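Local coordinates for nisin biosynthesis protein NisC (Lactococcus lactis subsp. lactis, PDB 2G0D), which catalyses the cyclisation steps that form the thioether rings of the lantibiotic nisin, using a zinc ion held in an alpha-toroid fold, at residues S320-H325 with F372-S377; Q359-Y364 with G378-L383; S310-K315 with G329-C334; T32-L37 with S80-A85. One frame throughout, in Å; residues are numbered along the deposited sequence.

Contact 1 (S320-H325 with F372-S377). With ZN (zinc ion), chain B.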
loop_
_atom_site.group_PDB
_atom_site.type_symbol
_atom_site.label_atom_id
_atom_site.label_comp_id
_atom_site.label_asym_id
_atom_site.label_seq_id
_atom_site.Cartn_x
_atom_site.Cartn_y
_atom_site.Cartn_z
ATOM N N SER A 320 7.851 1.945 16.557
ATOM C CA SER A 320 6.965 3.086 16.501
ATOM C C SER A 320 5.543 2.657 16.136
ATOM O O SER A 320 5.261 1.465 15.905
ATOM C CB SER A 320 7.485 4.158 15.520
ATOM O OG SER A 320 7.198 3.821 14.177
ATOM N N TYR A 321 4.661 3.646 16.119
ATOM C CA TYR A 321 3.257 3.454 15.780
ATOM C C TYR A 321 2.874 3.903 14.348
ATOM O O TYR A 321 1.688 3.992 14.025
ATOM C CB TYR A 321 2.390 4.147 16.840
ATOM C CG TYR A 321 2.353 3.358 18.150
ATOM C CD1 TYR A 321 1.423 2.339 18.347
ATOM C CD2 TYR A 321 3.276 3.613 19.173
ATOM C CE1 TYR A 321 1.407 1.582 19.537
ATOM C CE2 TYR A 321 3.272 2.878 20.357
ATOM C CZ TYR A 321 2.328 1.865 20.541
ATOM O OH TYR A 321 2.314 1.143 21.733
ATOM N N MET A 322 3.865 4.160 13.499
ATOM C CA MET A 322 3.613 4.586 12.115
ATOM C C MET A 322 2.945 3.468 11.319
ATOM O O MET A 322 2.925 2.294 11.747
ATOM C CB MET A 322 4.910 4.987 11.389
ATOM C CG MET A 322 5.578 3.804 10.706
ATOM S SD MET A 322 7.086 4.120 9.840
ATOM C CE MET A 322 6.652 4.066 8.150
ATOM N N ILE A 323 2.431 3.836 10.149
ATOM C CA ILE A 323 1.810 2.867 9.257
ATOM C C ILE A 323 2.836 1.974 8.563
ATOM O O ILE A 323 2.754 0.741 8.676
ATOM C CB ILE A 323 0.908 3.585 8.231
ATOM C CG1 ILE A 323 -0.386 4.043 8.956
ATOM C CG2 ILE A 323 0.639 2.662 6.978
ATOM C CD1 ILE A 323 -1.476 4.426 8.041
ATOM N N CYS A 324 3.814 2.577 7.889
ATOM C CA CYS A 324 4.652 1.830 6.935
ATOM C C CYS A 324 5.328 0.613 7.535
ATOM O O CYS A 324 5.169 -0.494 7.032
ATOM C CB CYS A 324 5.711 2.722 6.250
ATOM S SG CYS A 324 6.445 1.937 4.753
ATOM N N HIS A 325 6.097 0.821 8.589
ATOM C CA HIS A 325 6.736 -0.298 9.267
ATOM C C HIS A 325 6.603 -0.166 10.785
ATOM O O HIS A 325 7.504 -0.531 11.524
ATOM C CB HIS A 325 8.205 -0.465 8.826
ATOM C CG HIS A 325 8.941 0.824 8.617
ATOM N ND1 HIS A 325 9.014 1.449 7.387
ATOM C CD2 HIS A 325 9.651 1.600 9.477
ATOM C CE1 HIS A 325 9.750 2.546 7.497
ATOM N NE2 HIS A 325 10.152 2.657 8.752
ATOM N N PHE A 372 1.086 10.705 5.775
ATOM C CA PHE A 372 0.326 9.480 5.874
ATOM C C PHE A 372 1.193 8.288 6.198
ATOM O O PHE A 372 0.937 7.554 7.170
ATOM C CB PHE A 372 -0.409 9.223 4.561
ATOM C CG PHE A 372 -1.018 7.857 4.485
ATOM C CD1 PHE A 372 -2.062 7.501 5.345
ATOM C CD2 PHE A 372 -0.537 6.912 3.564
ATOM C CE1 PHE A 372 -2.617 6.214 5.275
ATOM C CE2 PHE A 372 -1.061 5.647 3.514
ATOM C CZ PHE A 372 -2.113 5.296 4.355
ATOM N N LEU A 373 2.240 8.108 5.392
ATOM C CA LEU A 373 2.930 6.842 5.372
ATOM C C LEU A 373 3.742 6.623 6.654
ATOM O O LEU A 373 3.756 5.521 7.229
ATOM C CB LEU A 373 3.786 6.721 4.086
ATOM C CG LEU A 373 4.454 5.374 3.810
ATOM C CD1 LEU A 373 3.460 4.200 3.813
ATOM C CD2 LEU A 373 5.275 5.392 2.500
ATOM N N GLU A 374 4.421 7.672 7.096
ATOM C CA GLU A 374 5.266 7.566 8.283
ATOM C C GLU A 374 4.816 8.476 9.403
ATOM O O GLU A 374 5.241 8.306 10.552
ATOM C CB GLU A 374 6.730 7.867 7.922
ATOM C CG GLU A 374 7.268 6.860 6.908
ATOM C CD GLU A 374 8.774 6.733 6.926
ATOM O OE1 GLU A 374 9.434 7.558 7.565
ATOM O OE2 GLU A 374 9.302 5.792 6.304
ATOM N N GLY A 375 3.957 9.436 9.057
ATOM C CA GLY A 375 3.691 10.572 9.936
ATOM C C GLY A 375 2.487 10.332 10.818
ATOM O O GLY A 375 1.824 9.281 10.729
ATOM N N ILE A 376 2.212 11.298 11.682
ATOM C CA ILE A 376 1.103 11.181 12.620
ATOM C C ILE A 376 -0.295 11.007 11.986
ATOM O O ILE A 376 -1.122 10.297 12.543
ATOM C CB ILE A 376 1.096 12.327 13.643
ATOM C CG1 ILE A 376 0.124 11.987 14.798
ATOM C CG2 ILE A 376 0.792 13.684 12.970
ATOM C CD1 ILE A 376 0.458 12.669 16.114
ATOM N N SER A 377 -0.562 11.642 10.839
ATOM C CA SER A 377 -1.907 11.571 10.244
ATOM C C SER A 377 -2.312 10.149 9.817
ATOM O O SER A 377 -3.485 9.810 9.782
ATOM C CB SER A 377 -2.060 12.547 9.079
ATOM O OG SER A 377 -1.266 12.116 7.992
HETATM ZN ZN ZN B . 8.146 0.680 5.603
HETATM O O HOH W 1 2.077 6.708 9.543
HETATM O O HOH W 2 9.615 1.284 4.111
#

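Contact 2 (Q359-Y364 with G378-L383)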
loop_
_atom_site.group_PDB
_atom_site.type_symbol
_atom_site.label_atom_id
_atom_site.label_comp_id
_atom_site.label_asym_id
_atom_site.label_seq_id
_atom_site.Cartn_x
_atom_site.Cartn_y
_atom_site.Cartn_z
ATOM N N GLN A 359 -1.786 7.909 24.735
ATOM C CA GLN A 359 -0.338 7.860 24.851
ATOM C C GLN A 359 0.315 7.703 23.463
ATOM O O GLN A 359 1.392 8.236 23.209
ATOM C CB GLN A 359 0.069 6.733 25.820
ATOM C CG GLN A 359 1.531 6.310 25.733
ATOM C CD GLN A 359 1.948 5.327 26.826
ATOM O OE1 GLN A 359 1.219 5.104 27.799
ATOM N NE2 GLN A 359 3.143 4.751 26.676
ATOM N N ILE A 360 -0.355 6.996 22.563
ATOM C CA ILE A 360 0.180 6.806 21.213
ATOM C C ILE A 360 0.373 8.152 20.472
ATOM O O ILE A 360 1.435 8.400 19.918
ATOM C CB ILE A 360 -0.649 5.768 20.394
ATOM C CG1 ILE A 360 -0.436 4.360 20.978
ATOM C CG2 ILE A 360 -0.240 5.796 18.919
ATOM C CD1 ILE A 360 -1.477 3.299 20.536
ATOM N N LEU A 361 -0.632 9.023 20.510
ATOM C CA LEU A 361 -0.552 10.332 19.849
ATOM C C LEU A 361 0.383 11.330 20.511
ATOM O O LEU A 361 1.094 12.062 19.820
ATOM C CB LEU A 361 -1.931 10.960 19.723
ATOM C CG LEU A 361 -2.890 10.411 18.667
ATOM C CD1 LEU A 361 -4.053 11.371 18.474
ATOM C CD2 LEU A 361 -2.180 10.148 17.340
ATOM N N GLU A 362 0.365 11.371 21.845
ATOM C CA GLU A 362 1.169 12.316 22.611
ATOM C C GLU A 362 2.662 12.020 22.459
ATOM O O GLU A 362 3.472 12.935 22.312
ATOM C CB GLU A 362 0.758 12.266 24.081
ATOM C CG GLU A 362 1.404 13.324 24.968
ATOM C CD GLU A 362 1.514 12.874 26.416
ATOM O OE1 GLU A 362 0.452 12.691 27.063
ATOM O OE2 GLU A 362 2.664 12.699 26.899
ATOM N N GLU A 363 3.019 10.742 22.494
ATOM C CA GLU A 363 4.412 10.349 22.349
ATOM C C GLU A 363 4.797 10.157 20.890
ATOM O O GLU A 363 5.933 9.800 20.597
ATOM C CB GLU A 363 4.698 9.059 23.124
ATOM C CG GLU A 363 4.564 9.187 24.651
ATOM C CD GLU A 363 4.967 7.911 25.385
ATOM O OE1 GLU A 363 5.765 7.117 24.839
ATOM O OE2 GLU A 363 4.493 7.703 26.519
ATOM N N TYR A 364 3.860 10.374 19.969
ATOM C CA TYR A 364 4.168 10.206 18.553
ATOM C C TYR A 364 5.272 11.206 18.164
ATOM O O TYR A 364 5.155 12.405 18.411
ATOM C CB TYR A 364 2.909 10.350 17.672
ATOM C CG TYR A 364 3.048 9.643 16.344
ATOM C CD1 TYR A 364 2.472 8.404 16.133
ATOM C CD2 TYR A 364 3.818 10.198 15.322
ATOM C CE1 TYR A 364 2.641 7.736 14.922
ATOM C CE2 TYR A 364 4.004 9.541 14.124
ATOM C CZ TYR A 364 3.400 8.316 13.918
ATOM O OH TYR A 364 3.587 7.673 12.728
ATOM N N GLY A 378 -1.342 9.304 9.506
ATOM C CA GLY A 378 -1.656 7.907 9.222
ATOM C C GLY A 378 -2.200 7.217 10.459
ATOM O O GLY A 378 -3.189 6.471 10.392
ATOM N N CYS A 379 -1.532 7.463 11.587
ATOM C CA CYS A 379 -1.939 6.931 12.880
ATOM C C CYS A 379 -3.361 7.401 13.257
ATOM O O CYS A 379 -4.183 6.610 13.711
ATOM C CB CYS A 379 -0.921 7.357 13.942
ATOM S SG CYS A 379 -1.199 6.727 15.602
ATOM N N ILE A 380 -3.625 8.690 13.077
ATOM C CA ILE A 380 -4.942 9.281 13.331
ATOM C C ILE A 380 -6.005 8.610 12.455
ATOM O O ILE A 380 -7.099 8.341 12.932
ATOM C CB ILE A 380 -4.936 10.826 13.122
ATOM C CG1 ILE A 380 -4.111 11.480 14.230
ATOM C CG2 ILE A 380 -6.351 11.400 13.080
ATOM C CD1 ILE A 380 -3.652 12.927 13.950
ATOM N N LEU A 381 -5.681 8.347 11.188
ATOM C CA LEU A 381 -6.612 7.637 10.316
ATOM C C LEU A 381 -7.012 6.291 10.903
ATOM O O LEU A 381 -8.197 5.970 10.953
ATOM C CB LEU A 381 -6.034 7.427 8.908
ATOM C CG LEU A 381 -6.396 8.531 7.898
ATOM C CD1 LEU A 381 -5.332 8.604 6.792
ATOM C CD2 LEU A 381 -7.765 8.282 7.308
ATOM N N VAL A 382 -6.022 5.503 11.316
ATOM C CA VAL A 382 -6.265 4.213 11.956
ATOM C C VAL A 382 -7.185 4.396 13.154
ATOM O O VAL A 382 -8.213 3.716 13.262
ATOM C CB VAL A 382 -4.946 3.515 12.394
ATOM C CG1 VAL A 382 -5.223 2.170 13.070
ATOM C CG2 VAL A 382 -3.991 3.287 11.201
ATOM N N LEU A 383 -6.823 5.315 14.054
ATOM C CA LEU A 383 -7.539 5.481 15.311
ATOM C C LEU A 383 -8.937 5.958 15.010
ATOM O O LEU A 383 -9.873 5.587 15.680
ATOM C CB LEU A 383 -6.813 6.498 16.230
ATOM C CG LEU A 383 -5.526 6.025 16.945
ATOM C CD1 LEU A 383 -4.722 7.210 17.478
ATOM C CD2 LEU A 383 -5.966 5.151 18.115
#

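Contact 3 (S310-K315 with G329-C334)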
loop_
_atom_site.group_PDB
_atom_site.type_symbol
_atom_site.label_atom_id
_atom_site.label_comp_id
_atom_site.label_asym_id
_atom_site.label_seq_id
_atom_site.Cartn_x
_atom_site.Cartn_y
_atom_site.Cartn_z
ATOM N N SER A 310 1.107 -14.817 14.309
ATOM C CA SER A 310 2.507 -14.991 14.676
ATOM C C SER A 310 3.206 -13.660 14.795
ATOM O O SER A 310 3.980 -13.448 15.724
ATOM C CB SER A 310 3.248 -15.818 13.620
ATOM O OG SER A 310 4.470 -16.283 14.140
ATOM N N ALA A 311 2.952 -12.783 13.832
ATOM C CA ALA A 311 3.553 -11.449 13.808
ATOM C C ALA A 311 3.008 -10.543 14.907
ATOM O O ALA A 311 3.752 -9.789 15.500
ATOM C CB ALA A 311 3.359 -10.813 12.455
ATOM N N MET A 312 1.716 -10.635 15.194
ATOM C CA MET A 312 1.128 -9.874 16.295
ATOM C C MET A 312 1.739 -10.285 17.635
ATOM O O MET A 312 2.145 -9.438 18.426
ATOM C CB MET A 312 -0.398 -10.014 16.299
ATOM C CG MET A 312 -1.094 -9.386 15.058
ATOM S SD MET A 312 -0.553 -7.689 14.691
ATOM C CE MET A 312 -1.000 -6.848 16.226
ATOM N N GLN A 313 1.847 -11.587 17.859
ATOM C CA GLN A 313 2.502 -12.118 19.043
ATOM C C GLN A 313 3.934 -11.621 19.170
ATOM O O GLN A 313 4.369 -11.321 20.277
ATOM C CB GLN A 313 2.477 -13.652 19.036
ATOM C CG GLN A 313 1.106 -14.257 19.352
ATOM C CD GLN A 313 0.979 -15.726 18.929
ATOM O OE1 GLN A 313 1.942 -16.326 18.442
ATOM N NE2 GLN A 313 -0.217 -16.305 19.103
ATOM N N ARG A 314 4.635 -11.532 18.034
ATOM C CA ARG A 314 6.100 -11.304 17.975
ATOM C C ARG A 314 6.523 -9.820 17.878
ATOM O O ARG A 314 7.373 -9.365 18.634
ATOM C CB ARG A 314 6.684 -12.106 16.793
ATOM C CG ARG A 314 8.215 -12.110 16.650
ATOM C CD ARG A 314 8.660 -12.914 15.433
ATOM N NE ARG A 314 7.863 -12.552 14.254
ATOM C CZ ARG A 314 7.023 -13.378 13.621
ATOM N NH1 ARG A 314 6.878 -14.656 13.996
ATOM N NH2 ARG A 314 6.355 -12.929 12.594
ATOM N N LYS A 315 5.919 -9.083 16.942
ATOM C CA LYS A 315 6.203 -7.661 16.706
ATOM C C LYS A 315 7.693 -7.399 16.461
ATOM O O LYS A 315 8.263 -6.456 16.981
ATOM C CB LYS A 315 5.674 -6.753 17.837
ATOM C CG LYS A 315 4.273 -7.060 18.324
ATOM C CD LYS A 315 3.748 -5.945 19.189
ATOM C CE LYS A 315 3.225 -6.445 20.489
ATOM N NZ LYS A 315 2.113 -7.401 20.366
ATOM N N GLY A 329 0.198 0.080 11.294
ATOM C CA GLY A 329 0.008 -0.704 10.056
ATOM C C GLY A 329 -0.402 -2.132 10.348
ATOM O O GLY A 329 -1.290 -2.647 9.709
ATOM N N LEU A 330 0.242 -2.769 11.324
ATOM C CA LEU A 330 -0.121 -4.136 11.793
ATOM C C LEU A 330 -1.568 -4.174 12.269
ATOM O O LEU A 330 -2.358 -5.034 11.892
ATOM C CB LEU A 330 0.831 -4.528 12.941
ATOM C CG LEU A 330 2.081 -5.344 12.537
ATOM C CD1 LEU A 330 2.951 -4.575 11.555
ATOM C CD2 LEU A 330 2.909 -5.838 13.743
ATOM N N ILE A 331 -1.920 -3.212 13.112
ATOM C CA ILE A 331 -3.270 -3.086 13.617
ATOM C C ILE A 331 -4.317 -2.955 12.488
ATOM O O ILE A 331 -5.353 -3.622 12.502
ATOM C CB ILE A 331 -3.339 -1.930 14.685
ATOM C CG1 ILE A 331 -2.600 -2.357 15.965
ATOM C CG2 ILE A 331 -4.776 -1.530 15.036
ATOM C CD1 ILE A 331 -3.239 -3.555 16.761
ATOM N N GLU A 332 -4.043 -2.116 11.504
ATOM C CA GLU A 332 -4.983 -1.920 10.422
ATOM C C GLU A 332 -5.185 -3.154 9.541
ATOM O O GLU A 332 -6.283 -3.367 8.976
ATOM C CB GLU A 332 -4.602 -0.706 9.559
ATOM C CG GLU A 332 -5.766 -0.304 8.645
ATOM C CD GLU A 332 -6.931 0.347 9.399
ATOM O OE1 GLU A 332 -6.700 0.816 10.534
ATOM O OE2 GLU A 332 -8.072 0.420 8.857
ATOM N N ILE A 333 -4.104 -3.916 9.376
ATOM C CA ILE A 333 -4.192 -5.220 8.733
ATOM C C ILE A 333 -5.086 -6.196 9.521
ATOM O O ILE A 333 -5.921 -6.879 8.918
ATOM C CB ILE A 333 -2.795 -5.822 8.511
ATOM C CG1 ILE A 333 -1.994 -4.949 7.539
ATOM C CG2 ILE A 333 -2.928 -7.242 7.956
ATOM C CD1 ILE A 333 -0.471 -5.106 7.672
ATOM N N CYS A 334 -4.919 -6.262 10.853
ATOM C CA CYS A 334 -5.807 -7.076 11.694
ATOM C C CYS A 334 -7.262 -6.646 11.544
ATOM O O CYS A 334 -8.170 -7.472 11.550
ATOM C CB CYS A 334 -5.439 -6.960 13.172
ATOM S SG CYS A 334 -3.802 -7.586 13.598
#

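Contact 4 (T32-L37 with S80-A85)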
loop_
_atom_site.group_PDB
_atom_site.type_symbol
_atom_site.label_atom_id
_atom_site.label_comp_id
_atom_site.label_asym_id
_atom_site.label_seq_id
_atom_site.Cartn_x
_atom_site.Cartn_y
_atom_site.Cartn_z
ATOM N N THR A 32 2.518 14.730 -2.504
ATOM C CA THR A 32 2.588 13.268 -2.462
ATOM C C THR A 32 1.633 12.703 -1.420
ATOM O O THR A 32 1.393 13.315 -0.385
ATOM C CB THR A 32 4.019 12.774 -2.116
ATOM O OG1 THR A 32 4.332 13.122 -0.754
ATOM C CG2 THR A 32 5.066 13.385 -3.070
ATOM N N LEU A 33 1.102 11.516 -1.682
ATOM C CA LEU A 33 0.392 10.766 -0.639
ATOM C C LEU A 33 1.325 10.461 0.546
ATOM O O LEU A 33 0.912 10.566 1.712
ATOM C CB LEU A 33 -0.216 9.477 -1.208
ATOM C CG LEU A 33 -0.878 8.482 -0.226
ATOM C CD1 LEU A 33 -1.960 9.146 0.684
ATOM C CD2 LEU A 33 -1.464 7.287 -0.999
ATOM N N SER A 34 2.583 10.129 0.251
ATOM C CA SER A 34 3.537 9.692 1.279
ATOM C C SER A 34 3.666 10.646 2.423
ATOM O O SER A 34 3.626 10.207 3.583
ATOM C CB SER A 34 4.945 9.514 0.701
ATOM O OG SER A 34 4.962 8.375 -0.102
ATOM N N THR A 35 3.877 11.930 2.095
ATOM C CA THR A 35 4.247 12.948 3.091
ATOM C C THR A 35 3.452 14.253 2.987
ATOM O O THR A 35 3.583 15.121 3.841
ATOM C CB THR A 35 5.753 13.346 2.986
ATOM O OG1 THR A 35 6.013 13.808 1.658
ATOM C CG2 THR A 35 6.687 12.155 3.296
ATOM N N GLY A 36 2.647 14.407 1.945
ATOM C CA GLY A 36 2.062 15.710 1.647
ATOM C C GLY A 36 0.550 15.766 1.759
ATOM O O GLY A 36 -0.074 14.951 2.467
ATOM N N LEU A 37 -0.033 16.717 1.036
ATOM C CA LEU A 37 -1.446 17.096 1.201
ATOM C C LEU A 37 -2.514 16.024 0.951
ATOM O O LEU A 37 -3.517 16.003 1.632
ATOM C CB LEU A 37 -1.762 18.347 0.384
ATOM C CG LEU A 37 -1.206 19.619 1.031
ATOM C CD1 LEU A 37 -1.223 20.789 0.006
ATOM C CD2 LEU A 37 -2.002 19.987 2.304
ATOM N N SER A 80 2.303 7.832 -10.013
ATOM C CA SER A 80 2.425 6.825 -8.965
ATOM C C SER A 80 1.447 7.005 -7.792
ATOM O O SER A 80 1.021 8.114 -7.491
ATOM C CB SER A 80 3.870 6.773 -8.456
ATOM O OG SER A 80 4.106 7.763 -7.478
ATOM N N LEU A 81 1.098 5.901 -7.145
ATOM C CA LEU A 81 0.204 5.945 -5.971
ATOM C C LEU A 81 0.744 6.876 -4.864
ATOM O O LEU A 81 0.016 7.735 -4.377
ATOM C CB LEU A 81 -0.057 4.537 -5.409
ATOM C CG LEU A 81 -0.972 4.384 -4.165
ATOM C CD1 LEU A 81 -2.410 4.872 -4.419
ATOM C CD2 LEU A 81 -1.029 2.934 -3.670
ATOM N N TYR A 82 2.006 6.696 -4.467
ATOM C CA TYR A 82 2.530 7.406 -3.295
ATOM C C TYR A 82 3.200 8.739 -3.578
ATOM O O TYR A 82 3.348 9.534 -2.662
ATOM C CB TYR A 82 3.413 6.499 -2.419
ATOM C CG TYR A 82 2.581 5.657 -1.464
ATOM C CD1 TYR A 82 1.986 4.484 -1.888
ATOM C CD2 TYR A 82 2.376 6.064 -0.134
ATOM C CE1 TYR A 82 1.199 3.719 -1.024
ATOM C CE2 TYR A 82 1.586 5.317 0.734
ATOM C CZ TYR A 82 1.020 4.146 0.291
ATOM O OH TYR A 82 0.251 3.407 1.144
ATOM N N SER A 83 3.615 8.983 -4.820
ATOM C CA SER A 83 4.234 10.282 -5.182
ATOM C C SER A 83 3.518 11.017 -6.304
ATOM O O SER A 83 3.796 12.188 -6.524
ATOM C CB SER A 83 5.700 10.114 -5.597
ATOM O OG SER A 83 6.425 9.511 -4.566
ATOM N N GLY A 84 2.633 10.340 -7.030
ATOM C CA GLY A 84 2.110 10.925 -8.255
ATOM C C GLY A 84 0.612 11.114 -8.326
ATOM O O GLY A 84 -0.058 11.248 -7.302
ATOM N N ALA A 85 0.093 11.113 -9.553
ATOM C CA ALA A 85 -1.326 11.385 -9.802
ATOM C C ALA A 85 -2.312 10.427 -9.140
ATOM O O ALA A 85 -3.387 10.863 -8.719
ATOM C CB ALA A 85 -1.609 11.491 -11.330
HETATM O O HOH W 3 0.794 10.949 -4.413
#

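Contact 1 (S320-H325 with F372-S377)
Cys324 and Leu373 are tied by the one direct hydrogen bond between 320-325 and 372-377: Cys324 N donates to Leu373 O over 3.0 Å, the donor lying close to the line of the C=O bond (165°). Next to it a second link runs through a water, which accepts from Ile323 N and donates to Phe372 O (2.8 Å) and to Gly375 O, so that one solvent molecule joins the two segments at three backbone atoms. Apolar contacts fill in around these bonds. Ile323 reaches Phe372 with CD1, 3.5 Å from CE1, the two side chains lying askew. Leu373 CD1 rests 3.6 Å from Cys324 CB, on the carbon that carries the metal-binding sulfur. Separately, Met322 CB is in van der Waals contact with Glu374 O at 3.4 Å. The metal contacts follow. With SG anti to the backbone N (chi1 -164°), Cys324 directs its sulfur to the zinc ion at 2.3 Å, and His325 adds ND1 at 2.1 Å. A water and Cys278 complete the four ligands. The Glu374 carboxylate stands almost perpendicular to the His325 imidazole (85° between planes), with Glu374 OE2 3.5 Å from His325 CE1. Leu373 thus serves as second shell to a Cys-Cys-His zinc site with a water as fourth ligand, as in the active site of LanC-type cyclases.

Contact 2 (Q359-Y364 with G378-L383)
Tyr364 OH is held by the backbone just before helix 376-387: it hydrogen-bonds to Glu374 O, with Gly375 O also close and probably sharing the same proton, while the ring of the same tyrosine packs on Cys379. Tyr364 CE1 comes within 3.7 Å of Cys379 CB, and Cys379 SG lies 5.0 Å from the centroid of the Tyr364 ring at 61° from the ring normal, an oblique sulfur-aromatic contact. Cys379 SG points away from its own backbone N (chi1 -177°) and extends toward 359-364, where Ile360 CG2 meets the sulfur at 3.6 Å and Leu361 CD2 at 4.0 Å. This apolar seam joins the end of helix 357-362 to helix 376-387 within the all-helical toroid. Leu361 is the main bridge on the other flank. Its CD2 sits 3.9 Å from Ile380 CG1, the two side chains set roughly square to each other, whereas Leu361 and Leu383 meet tip to tip, Leu361 CG being 3.9 Å from Leu383 CD1. No hydrogen bond passes directly between the two segments. Helix 3-20 adds Asn7 against Leu361 and Ile11 against Ile380, and Phe353 of helix 347-355 touches both Ile360 and Leu383.

Contact 3 (S310-K315 with G329-C334)
Met312 lies across the face of helix 327-341, meeting Leu330, Ile331 and Cys334 with its sulfur and methyl group. The setting is a helical hairpin of the alpha toroid, in which 310-314 and 329-334 run roughly antiparallel, at 145° between their N-to-C directions and with axes 11.1 Å apart. That spacing leaves room for whole side chains between the backbones, and Met312 occupies much of it. Its CG stands beside the backbone N, and the chain then bends twice, at chi2 (-49°) and at chi3, which curls SD and CE round rather than letting them run straight out. The side chains of Met312 and Leu330 run antiparallel alongside each other, Met312 SD lying 3.9 Å from Leu330 CB. Toward Ile331 the approach is different: the two side chains lie nearly perpendicular, and Met312 CE touches Ile331 CD1 at 4.0 Å. Cys334, one turn beyond Leu330, turns its thiol into the same gap, so that two sulfurs meet, Cys334 SG 3.4 Å from Met312 SD. Pro282 of helix 281-294 covers Leu330 and Ala311, and Tyr349 of helix 347-355 packs on Met312. Helix 298-314 ends here, Lys315 leaving helical geometry with positive phi. Its side chain folds back over the last turn, and Lys315 NZ donates to Met312 O over 2.8 Å.

Contact 4 (T32-L37 with S80-A85)
Tyr82 O takes two hydrogen bonds from Ser34. The backbone Ser34 N, at 3.1 Å, lies in the carbonyl plane on a lone pair, whereas the hydroxyl Ser34 OG, at 3.2 Å, comes in from above that plane, 49° out of it. Ser34 OG also sits at the edge of the Tyr82 ring, near its plane. One face of that ring receives Leu33: CD2 stands over the centre, 4.1 Å from the centroid and only 11° off the normal, a clear CH-pi contact. Leu33 CG is anti to the backbone N (chi1 174°), which carries the branched end over the ring, and Leu33 CB rests on Leu81 O. Thr32 CG2 closes the other flank against Ser83 CA at 3.8 Å. A water adds a bridge, accepting from Leu33 N at 2.8 Å and donating to Gly84 O.

Each turn is braced internally by an ST motif: Thr32 OG1 accepts from Thr35 N, and Ser80 OG from Ser83 N. Farther out, Gly29 O holds Thr32 OG1, Glu138 holds both Ser80 OG and Ser83 OG, and Ala398 O takes the Tyr82 hydroxyl. The two turns are built alike, and each delivers a glycine, Gly36 or Gly84, to the N-cap position of a helix. The contact thereby joins the link between helices 3-20 and 37-45 to the link between helices 53-74 and 85-92, side by side in the toroid.

In the fold
Along the chain contact 4 comes first and closes before the others begin; contacts 3, 1 and 2 then follow in overlapping order, contact 1 crossing both of the others. Contact 1 lies in the middle of the set, its centre 9 Å from that of contact 2 and 14 Å from those of contacts 3 and 4. It shares helix 376-387 with contact 2 and bonds to contact 4 through Leu373 N and Ser34 O. Contacts 2 and 3 touch through Val382 and Glu332. The centres of contacts 3 and 4 are about 25 Å apart, on opposite sides of the chain's centre. Loops from early and late in the chain thus meet beside the zinc site.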